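Local coordinates for inositol monophosphatase family protein (Staphylococcus aureus, PDB 5I3S), which probably hydrolyses inositol monophosphate or related sugar phosphates, as a phosphatase of the FIG superfamily with the sugar phosphatase fold, at residues A184-A192 with D208-V219. Sequence-based numbering, arbitrary orientation.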
# COMPACT_ATOMS: atom_id res chain seq x y z
N ALA A 184 -3.36 10.02 -1.53
CA ALA A 184 -4.50 10.13 -2.41
C ALA A 184 -4.14 10.33 -3.86
O ALA A 184 -4.71 9.66 -4.74
CB ALA A 184 -5.45 11.20 -1.91
N ALA A 185 -3.16 11.20 -4.12
CA ALA A 185 -2.73 11.47 -5.49
C ALA A 185 -2.13 10.24 -6.16
O ALA A 185 -2.43 9.94 -7.36
CB ALA A 185 -1.73 12.61 -5.50
N LEU A 186 -1.30 9.51 -5.40
CA LEU A 186 -0.76 8.21 -5.87
C LEU A 186 -1.82 7.10 -5.96
O LEU A 186 -1.72 6.23 -6.81
CB LEU A 186 0.45 7.77 -5.04
CG LEU A 186 1.68 8.66 -5.33
CD1 LEU A 186 2.75 8.49 -4.23
CD2 LEU A 186 2.24 8.40 -6.72
N GLU A 187 -2.83 7.13 -5.11
CA GLU A 187 -3.95 6.16 -5.25
C GLU A 187 -4.80 6.39 -6.51
O GLU A 187 -5.25 5.44 -7.15
CB GLU A 187 -4.80 6.10 -3.97
CG GLU A 187 -4.08 5.31 -2.87
CD GLU A 187 -4.42 5.76 -1.46
OE1 GLU A 187 -4.49 6.99 -1.17
OE2 GLU A 187 -4.60 4.87 -0.64
N ILE A 188 -5.03 7.64 -6.86
CA ILE A 188 -5.77 8.01 -8.06
C ILE A 188 -4.91 7.63 -9.29
O ILE A 188 -5.39 7.06 -10.23
CB ILE A 188 -6.09 9.53 -8.03
CG1 ILE A 188 -7.10 9.85 -6.93
CG2 ILE A 188 -6.58 10.07 -9.38
CD1 ILE A 188 -7.24 11.36 -6.69
N VAL A 189 -3.61 7.90 -9.26
CA VAL A 189 -2.71 7.34 -10.29
C VAL A 189 -2.70 5.80 -10.34
O VAL A 189 -2.64 5.25 -11.44
CB VAL A 189 -1.29 7.87 -10.12
CG1 VAL A 189 -0.27 7.06 -10.92
CG2 VAL A 189 -1.25 9.32 -10.52
N SER A 190 -2.75 5.09 -9.19
CA SER A 190 -2.90 3.63 -9.22
C SER A 190 -4.15 3.20 -9.97
O SER A 190 -4.16 2.14 -10.59
CB SER A 190 -2.99 3.05 -7.83
OG SER A 190 -1.82 3.29 -7.11
N VAL A 191 -5.21 4.00 -9.92
CA VAL A 191 -6.35 3.70 -10.81
C VAL A 191 -5.98 3.95 -12.28
O VAL A 191 -6.24 3.12 -13.15
CB VAL A 191 -7.65 4.39 -10.36
CG1 VAL A 191 -8.86 3.93 -11.19
CG2 VAL A 191 -7.95 4.05 -8.90
N ALA A 192 -5.37 5.08 -12.56
CA ALA A 192 -4.94 5.36 -13.92
C ALA A 192 -4.01 4.29 -14.51
O ALA A 192 -4.13 4.03 -15.70
CB ALA A 192 -4.30 6.73 -14.04
N ASP A 208 -5.33 17.56 -3.52
CA ASP A 208 -5.04 16.12 -3.54
C ASP A 208 -5.58 15.37 -4.80
O ASP A 208 -5.03 14.34 -5.17
CB ASP A 208 -5.55 15.46 -2.28
CG ASP A 208 -4.91 16.02 -1.00
OD1 ASP A 208 -5.69 16.30 -0.07
OD2 ASP A 208 -3.68 16.23 -0.94
N PHE A 209 -6.59 15.89 -5.46
CA PHE A 209 -7.08 15.22 -6.64
C PHE A 209 -6.85 15.89 -7.95
O PHE A 209 -6.95 15.22 -8.98
CB PHE A 209 -8.54 14.82 -6.51
CG PHE A 209 -9.47 15.96 -6.24
CD1 PHE A 209 -9.85 16.82 -7.24
CD2 PHE A 209 -9.99 16.14 -4.95
CE1 PHE A 209 -10.75 17.83 -6.99
CE2 PHE A 209 -10.87 17.16 -4.68
CZ PHE A 209 -11.26 18.00 -5.72
N ALA A 210 -6.54 17.18 -7.95
CA ALA A 210 -6.46 17.94 -9.21
C ALA A 210 -5.51 17.36 -10.23
O ALA A 210 -5.89 17.16 -11.37
CB ALA A 210 -6.13 19.39 -8.94
N GLY A 211 -4.26 17.09 -9.84
CA GLY A 211 -3.28 16.50 -10.77
C GLY A 211 -3.67 15.12 -11.18
O GLY A 211 -3.73 14.82 -12.37
N GLY A 212 -3.97 14.26 -10.19
CA GLY A 212 -4.32 12.90 -10.49
C GLY A 212 -5.48 12.73 -11.47
O GLY A 212 -5.50 11.78 -12.29
N LEU A 213 -6.46 13.63 -11.34
CA LEU A 213 -7.69 13.58 -12.12
C LEU A 213 -7.46 13.72 -13.63
O LEU A 213 -8.12 13.06 -14.42
CB LEU A 213 -8.66 14.64 -11.65
CG LEU A 213 -10.05 14.15 -11.36
CD1 LEU A 213 -10.13 12.99 -10.36
CD2 LEU A 213 -10.81 15.37 -10.85
N VAL A 214 -6.50 14.56 -14.01
CA VAL A 214 -6.22 14.81 -15.44
C VAL A 214 -5.65 13.54 -16.07
O VAL A 214 -6.04 13.15 -17.19
CB VAL A 214 -5.25 16.02 -15.63
CG1 VAL A 214 -4.94 16.29 -17.10
CG2 VAL A 214 -5.84 17.27 -14.98
N ILE A 215 -4.77 12.88 -15.31
CA ILE A 215 -4.14 11.61 -15.72
C ILE A 215 -5.20 10.49 -15.85
O ILE A 215 -5.30 9.78 -16.87
CB ILE A 215 -2.98 11.24 -14.72
CG1 ILE A 215 -1.84 12.29 -14.82
CG2 ILE A 215 -2.41 9.87 -15.01
CD1 ILE A 215 -0.98 12.46 -13.59
N LEU A 216 -6.03 10.37 -14.83
CA LEU A 216 -7.14 9.43 -14.84
C LEU A 216 -8.00 9.60 -16.06
O LEU A 216 -8.32 8.65 -16.72
CB LEU A 216 -8.02 9.68 -13.58
CG LEU A 216 -8.96 8.63 -12.99
CD1 LEU A 216 -10.37 9.13 -12.77
CD2 LEU A 216 -8.93 7.29 -13.70
N TYR A 217 -8.38 10.83 -16.36
CA TYR A 217 -9.31 11.06 -17.45
C TYR A 217 -8.67 10.72 -18.85
O TYR A 217 -9.35 10.14 -19.72
CB TYR A 217 -9.93 12.47 -17.36
CG TYR A 217 -11.06 12.67 -16.31
CD1 TYR A 217 -11.96 11.64 -15.92
CD2 TYR A 217 -11.28 13.94 -15.79
N GLU A 218 -7.37 10.98 -19.03
CA GLU A 218 -6.68 10.54 -20.25
C GLU A 218 -6.66 9.04 -20.51
O GLU A 218 -6.67 8.66 -21.68
CB GLU A 218 -5.27 11.08 -20.34
CG GLU A 218 -5.27 12.58 -20.50
CD GLU A 218 -5.98 13.05 -21.79
OE1 GLU A 218 -5.59 12.61 -22.91
OE2 GLU A 218 -6.90 13.89 -21.68
N VAL A 219 -6.75 8.20 -19.48
CA VAL A 219 -6.92 6.75 -19.74
C VAL A 219 -8.38 6.28 -19.68
O VAL A 219 -8.66 5.07 -19.48
CB VAL A 219 -6.03 5.86 -18.84
CG1 VAL A 219 -4.55 6.14 -19.10
CG2 VAL A 219 -6.37 6.02 -17.37
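Ile188 lies against helix 206-218 with both of its branches. Its CB points at that helix and the chain forks there. CG2, anti to the backbone N, rests on the peptide of Gly212, with CG2 to Gly212 O at 3.5 Å. The other branch runs through CG1, beside the backbone N (chi1 -68°), and extends to CD1. That tip meets Phe209 where its side chain begins, CD1 to Phe209 CB at 3.7 Å. The phenyl ring itself leads away. Gly212 has no side chain, and its backbone comes close: Gly212 CA is 5.4 Å from Ala185 CA. The two helices run nearly parallel, 13° apart, with axes 8.3 Å apart at closest. They are packed between the two sheets of the sugar phosphatase fold: Ile188 and Val191 also touch Tyr199 of strand 198-201, while Val189 and Ile215 reach Val115 and Tyr124 on the other sheet. Near the C-terminal ends of both helices, Ala192 CB sits 3.8 Å from Ile215 CG2 and 4.0 Å from CG2 of Val219, the residue just past helix 206-218. At the opposite end Ala185 CB approaches Asp208 O, and Ala185 N donates a hydrogen bond to Asp86.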